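Local coordinates for uncharacterized protein (PDB 5BNF), which is porcine CD38, a member of the ADP-ribosyl cyclase family, with a helical part and a part built on a parallel beta-sheet, at residues A[9-14]-A[118-123]; A[189-194]-A[211-216]. All coordinates share one frame; numbering follows the deposited sequence.

Interaction 1 (A[9-14]-A[118-123])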
loop_
_atom_site.group_PDB
_atom_site.type_symbol
_atom_site.label_atom_id
_atom_site.label_comp_id
_atom_site.label_asym_id
_atom_site.label_seq_id
_atom_site.Cartn_x
_atom_site.Cartn_y
_atom_site.Cartn_z
ATOM N N ASP A 9 5.888 4.675 -21.260
ATOM C CA ASP A 9 6.542 5.871 -20.749
ATOM C C ASP A 9 6.687 5.798 -19.243
ATOM O O ASP A 9 6.745 6.822 -18.564
ATOM C CB ASP A 9 5.737 7.115 -21.121
ATOM C CG ASP A 9 5.536 7.244 -22.611
ATOM O OD1 ASP A 9 6.523 7.069 -23.361
ATOM O OD2 ASP A 9 4.395 7.525 -23.035
ATOM N N PHE A 10 6.745 4.575 -18.733
ATOM C CA PHE A 10 6.876 4.337 -17.308
ATOM C C PHE A 10 7.892 5.271 -16.657
ATOM O O PHE A 10 7.604 5.906 -15.646
ATOM C CB PHE A 10 7.286 2.882 -17.062
ATOM C CG PHE A 10 7.525 2.569 -15.617
ATOM C CD1 PHE A 10 6.461 2.487 -14.729
ATOM C CD2 PHE A 10 8.820 2.443 -15.125
ATOM C CE1 PHE A 10 6.686 2.292 -13.370
ATOM C CE2 PHE A 10 9.048 2.248 -13.768
ATOM C CZ PHE A 10 7.977 2.175 -12.891
ATOM N N GLN A 11 9.079 5.350 -17.245
ATOM C CA GLN A 11 10.146 6.192 -16.715
ATOM C C GLN A 11 9.760 7.658 -16.574
ATOM O O GLN A 11 9.936 8.258 -15.517
ATOM C CB GLN A 11 11.388 6.081 -17.595
ATOM C CG GLN A 11 12.028 4.713 -17.553
ATOM C CD GLN A 11 11.500 3.782 -18.622
ATOM O OE1 GLN A 11 10.382 3.942 -19.120
ATOM N NE2 GLN A 11 12.305 2.787 -18.974
ATOM N N GLU A 12 9.233 8.230 -17.646
ATOM C CA GLU A 12 8.833 9.628 -17.657
ATOM C C GLU A 12 7.765 9.893 -16.607
ATOM O O GLU A 12 7.811 10.896 -15.888
ATOM C CB GLU A 12 8.283 9.980 -19.032
ATOM C CG GLU A 12 8.914 9.176 -20.147
ATOM C CD GLU A 12 8.153 9.300 -21.444
ATOM O OE1 GLU A 12 8.468 8.550 -22.393
ATOM O OE2 GLU A 12 7.239 10.151 -21.510
ATOM N N ILE A 13 6.804 8.982 -16.524
ATOM C CA ILE A 13 5.707 9.111 -15.581
ATOM C C ILE A 13 6.144 9.209 -14.126
ATOM O O ILE A 13 5.739 10.135 -13.424
ATOM C CB ILE A 13 4.713 7.945 -15.732
ATOM C CG1 ILE A 13 4.041 8.032 -17.104
ATOM C CG2 ILE A 13 3.682 7.980 -14.610
ATOM C CD1 ILE A 13 2.937 6.999 -17.340
ATOM N N ILE A 14 6.967 8.271 -13.668
ATOM C CA ILE A 14 7.405 8.315 -12.278
ATOM C C ILE A 14 8.316 9.500 -12.005
ATOM O O ILE A 14 8.376 9.986 -10.876
ATOM C CB ILE A 14 8.130 7.016 -11.842
ATOM C CG1 ILE A 14 9.400 6.811 -12.664
ATOM C CG2 ILE A 14 7.193 5.824 -11.991
ATOM C CD1 ILE A 14 10.228 5.615 -12.202
ATOM N N SER A 118 17.299 -4.076 -21.919
ATOM C CA SER A 118 17.650 -2.875 -21.172
ATOM C C SER A 118 16.423 -1.973 -21.032
ATOM O O SER A 118 16.539 -0.815 -20.628
ATOM C CB SER A 118 18.753 -2.102 -21.898
ATOM O OG SER A 118 18.210 -1.332 -22.958
ATOM N N GLU A 119 15.251 -2.508 -21.368
ATOM C CA GLU A 119 14.014 -1.743 -21.282
ATOM C C GLU A 119 12.881 -2.513 -20.597
ATOM O O GLU A 119 13.028 -3.676 -20.224
ATOM C CB GLU A 119 13.564 -1.339 -22.686
ATOM C CG GLU A 119 14.696 -0.868 -23.576
ATOM C CD GLU A 119 14.225 -0.521 -24.972
ATOM O OE1 GLU A 119 13.444 -1.308 -25.550
ATOM O OE2 GLU A 119 14.643 0.535 -25.495
ATOM N N ILE A 120 11.747 -1.842 -20.436
ATOM C CA ILE A 120 10.564 -2.428 -19.810
ATOM C C ILE A 120 9.849 -3.326 -20.812
ATOM O O ILE A 120 10.071 -3.216 -22.009
ATOM C CB ILE A 120 9.573 -1.325 -19.367
ATOM C CG1 ILE A 120 9.129 -0.513 -20.591
ATOM C CG2 ILE A 120 10.223 -0.410 -18.340
ATOM C CD1 ILE A 120 8.164 0.636 -20.282
ATOM N N ASN A 121 8.991 -4.211 -20.321
ATOM C CA ASN A 121 8.238 -5.098 -21.200
ATOM C C ASN A 121 6.802 -4.598 -21.254
ATOM O O ASN A 121 6.057 -4.704 -20.274
ATOM C CB ASN A 121 8.259 -6.533 -20.673
ATOM C CG ASN A 121 7.646 -7.515 -21.652
ATOM O OD1 ASN A 121 6.631 -7.222 -22.282
ATOM N ND2 ASN A 121 8.257 -8.686 -21.782
ATOM N N LEU A 122 6.417 -4.048 -22.399
ATOM C CA LEU A 122 5.075 -3.502 -22.571
ATOM C C LEU A 122 4.061 -4.583 -22.900
ATOM O O LEU A 122 2.863 -4.413 -22.687
ATOM C CB LEU A 122 5.088 -2.454 -23.684
ATOM C CG LEU A 122 5.973 -1.228 -23.458
ATOM C CD1 LEU A 122 6.045 -0.406 -24.739
ATOM C CD2 LEU A 122 5.405 -0.394 -22.323
ATOM N N GLU A 123 4.557 -5.696 -23.421
ATOM C CA GLU A 123 3.720 -6.822 -23.802
ATOM C C GLU A 123 2.869 -7.357 -22.651
ATOM O O GLU A 123 1.638 -7.339 -22.721
ATOM C CB GLU A 123 4.606 -7.934 -24.351
ATOM C CG GLU A 123 3.891 -9.203 -24.750
ATOM C CD GLU A 123 4.846 -10.385 -24.799
ATOM O OE1 GLU A 123 5.258 -10.862 -23.716
ATOM O OE2 GLU A 123 5.194 -10.822 -25.918
#
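I120 reaches F10 and Q11 through two first torsions: its own CG1 is flanked by both the backbone N and the carbonyl carbon (chi1 60°), while the CG of F10 lies anti to the backbone N (chi1 177°). In this member of the ADP-ribosyl cyclase family the contact pins an irregular loop, 118-123, against the first turn of helix 10-25, with D9 at the N-cap position. I120 starts out toward the helix, and its extended CG1 arm ends at CD1, 4.0 Å from F10 CB. Contact with F10 is thus at the root of the side chain; the buried ring leads away from the loop, meets the ring of W111 and sits edge-to-face with F41. Q11 runs along both branches. Its chain bends at chi2 (91°), the two side chains run antiparallel past each other, and its amide lies beside two methyl groups of I120, in van der Waals contact. F45 and I46 also touch I120, and N121 ties the loop down by backbone bonds to S6 and C112. The Q11 amide lies alongside the isoleucine, OE1 4.1 Å from I120 CD1 and NE2 3.9 Å from I120 CG2.

Interaction 2 (A[189-194]-A[211-216])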
loop_
_atom_site.group_PDB
_atom_site.type_symbol
_atom_site.label_atom_id
_atom_site.label_comp_id
_atom_site.label_asym_id
_atom_site.label_seq_id
_atom_site.Cartn_x
_atom_site.Cartn_y
_atom_site.Cartn_z
ATOM N N LEU A 189 -6.429 1.275 17.279
ATOM C CA LEU A 189 -6.777 1.108 15.881
ATOM C C LEU A 189 -8.282 1.270 15.828
ATOM O O LEU A 189 -9.010 0.588 16.541
ATOM C CB LEU A 189 -6.390 -0.272 15.357
ATOM C CG LEU A 189 -6.758 -0.482 13.883
ATOM C CD1 LEU A 189 -5.847 -1.529 13.281
ATOM C CD2 LEU A 189 -8.215 -0.892 13.743
ATOM N N LYS A 190 -8.747 2.192 15.003
ATOM C CA LYS A 190 -10.174 2.423 14.883
ATOM C C LYS A 190 -10.641 1.960 13.521
ATOM O O LYS A 190 -10.021 2.269 12.506
ATOM C CB LYS A 190 -10.484 3.911 15.076
ATOM C CG LYS A 190 -10.249 4.392 16.499
ATOM C CD LYS A 190 -9.988 5.888 16.570
ATOM C CE LYS A 190 -11.007 6.688 15.771
ATOM N NZ LYS A 190 -12.408 6.409 16.181
ATOM N N ALA A 191 -11.730 1.207 13.495
ATOM C CA ALA A 191 -12.252 0.724 12.230
ATOM C C ALA A 191 -13.583 1.385 11.937
ATOM O O ALA A 191 -14.392 1.575 12.840
ATOM C CB ALA A 191 -12.416 -0.794 12.272
ATOM N N TRP A 192 -13.795 1.754 10.679
ATOM C CA TRP A 192 -15.047 2.374 10.256
ATOM C C TRP A 192 -15.671 1.476 9.197
ATOM O O TRP A 192 -15.055 1.204 8.164
ATOM C CB TRP A 192 -14.817 3.768 9.639
ATOM C CG TRP A 192 -14.118 4.771 10.523
ATOM C CD1 TRP A 192 -12.784 5.067 10.533
ATOM C CD2 TRP A 192 -14.717 5.586 11.538
ATOM N NE1 TRP A 192 -12.514 6.017 11.493
ATOM C CE2 TRP A 192 -13.683 6.351 12.124
ATOM C CE3 TRP A 192 -16.024 5.744 12.011
ATOM C CZ2 TRP A 192 -13.918 7.261 13.159
ATOM C CZ3 TRP A 192 -16.259 6.650 13.039
ATOM C CH2 TRP A 192 -15.209 7.395 13.601
ATOM N N VAL A 193 -16.882 0.997 9.459
ATOM C CA VAL A 193 -17.581 0.162 8.494
ATOM C C VAL A 193 -18.596 1.077 7.814
ATOM O O VAL A 193 -19.500 1.618 8.460
ATOM C CB VAL A 193 -18.299 -1.024 9.175
ATOM C CG1 VAL A 193 -19.055 -1.838 8.147
ATOM C CG2 VAL A 193 -17.287 -1.910 9.872
ATOM N N ILE A 194 -18.425 1.257 6.509
ATOM C CA ILE A 194 -19.292 2.131 5.737
ATOM C C ILE A 194 -20.519 1.413 5.215
ATOM O O ILE A 194 -20.422 0.331 4.640
ATOM C CB ILE A 194 -18.545 2.727 4.536
ATOM C CG1 ILE A 194 -17.116 3.090 4.937
ATOM C CG2 ILE A 194 -19.277 3.954 4.036
ATOM C CD1 ILE A 194 -17.028 4.002 6.134
ATOM N N ASN A 211 -14.619 -9.272 14.393
ATOM C CA ASN A 211 -14.160 -9.868 15.632
ATOM C C ASN A 211 -12.801 -10.519 15.367
ATOM O O ASN A 211 -11.959 -10.595 16.257
ATOM C CB ASN A 211 -15.151 -10.914 16.134
ATOM C CG ASN A 211 -14.662 -11.609 17.387
ATOM O OD1 ASN A 211 -14.657 -11.028 18.466
ATOM N ND2 ASN A 211 -14.227 -12.855 17.245
ATOM N N GLU A 212 -12.579 -10.975 14.140
ATOM C CA GLU A 212 -11.298 -11.588 13.813
ATOM C C GLU A 212 -10.212 -10.535 13.902
ATOM O O GLU A 212 -9.098 -10.822 14.346
ATOM C CB GLU A 212 -11.311 -12.185 12.410
ATOM C CG GLU A 212 -12.226 -13.362 12.249
ATOM C CD GLU A 212 -12.131 -13.971 10.869
ATOM O OE1 GLU A 212 -12.368 -13.240 9.881
ATOM O OE2 GLU A 212 -11.818 -15.176 10.777
ATOM N N LEU A 213 -10.546 -9.315 13.481
ATOM C CA LEU A 213 -9.602 -8.203 13.523
ATOM C C LEU A 213 -9.334 -7.814 14.970
ATOM O O LEU A 213 -8.191 -7.590 15.371
ATOM C CB LEU A 213 -10.156 -6.990 12.759
ATOM C CG LEU A 213 -9.396 -5.666 12.917
ATOM C CD1 LEU A 213 -7.929 -5.850 12.538
ATOM C CD2 LEU A 213 -10.044 -4.585 12.036
ATOM N N GLN A 214 -10.401 -7.730 15.750
ATOM C CA GLN A 214 -10.288 -7.382 17.155
ATOM C C GLN A 214 -9.360 -8.350 17.908
ATOM O O GLN A 214 -8.485 -7.920 18.657
ATOM C CB GLN A 214 -11.680 -7.371 17.781
ATOM C CG GLN A 214 -11.687 -7.512 19.296
ATOM C CD GLN A 214 -12.302 -6.320 19.988
ATOM O OE1 GLN A 214 -13.441 -5.946 19.711
ATOM N NE2 GLN A 214 -11.549 -5.715 20.898
ATOM N N LEU A 215 -9.541 -9.652 17.710
ATOM C CA LEU A 215 -8.692 -10.628 18.398
ATOM C C LEU A 215 -7.229 -10.443 18.028
ATOM O O LEU A 215 -6.347 -10.597 18.865
ATOM C CB LEU A 215 -9.151 -12.051 18.082
ATOM C CG LEU A 215 -10.175 -12.671 19.044
ATOM C CD1 LEU A 215 -11.175 -11.638 19.553
ATOM C CD2 LEU A 215 -10.884 -13.794 18.322
ATOM N N ILE A 216 -6.968 -10.109 16.772
ATOM C CA ILE A 216 -5.599 -9.866 16.350
ATOM C C ILE A 216 -5.012 -8.748 17.206
ATOM O O ILE A 216 -3.930 -8.885 17.760
ATOM C CB ILE A 216 -5.537 -9.424 14.882
ATOM C CG1 ILE A 216 -5.814 -10.619 13.960
ATOM C CG2 ILE A 216 -4.188 -8.770 14.603
ATOM C CD1 ILE A 216 -5.925 -10.253 12.482
#
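L189 meets L213 methyl to methyl, the first step in the packing of strand 186-194 under helix 208-219. Its CG is anti to the backbone N (chi1 179°), which carries the branch out from the strand, and CD2 comes to 4.5 Å from L213 CD2. Next in sequence, K190 is on the opposite face, its side chain touching M154 and T225. A191 turns back to the helix side, and its single methyl, CB, is also 4.5 Å from L213 CD2. One leucine methyl therefore serves both strand residues, two apart, that point the same way. Both approaches are loose van der Waals contacts, and the three touching residues are buried. W192 again lies on the far face, where its ring stacks with F158. The strand then runs on to I194. The pair belongs to a beta-alpha-beta unit, strand 186-194, helix 208-219 and strand 223-229, within a parallel sheet. Strand 186-194 runs between strands 153-160 and 223-229: K190 bonds through its backbone to V155 and V157, while L189 and A191 bond to T225. Beside the helix, F167 from a loop and V178 from helix 172-180 also touch L213.

Interactions 1 and 2 lie on opposite sides of the chain's centre, their own centres about 39 Å apart and their nearest atoms about 29 Å apart, and they share no helix or strand. Interaction 1 is partly buried and brings a loop to a helix in the helical part of the chain; interaction 2 is wholly buried and joins a strand to a helix of the parallel sheet region. Both are carried by apolar side chains, but a glutamine amide takes part in the first, whereas the second is aliphatic throughout. Interaction 1 buries the larger area, 145 Å² against 82 Å², although it sits nearer the surface.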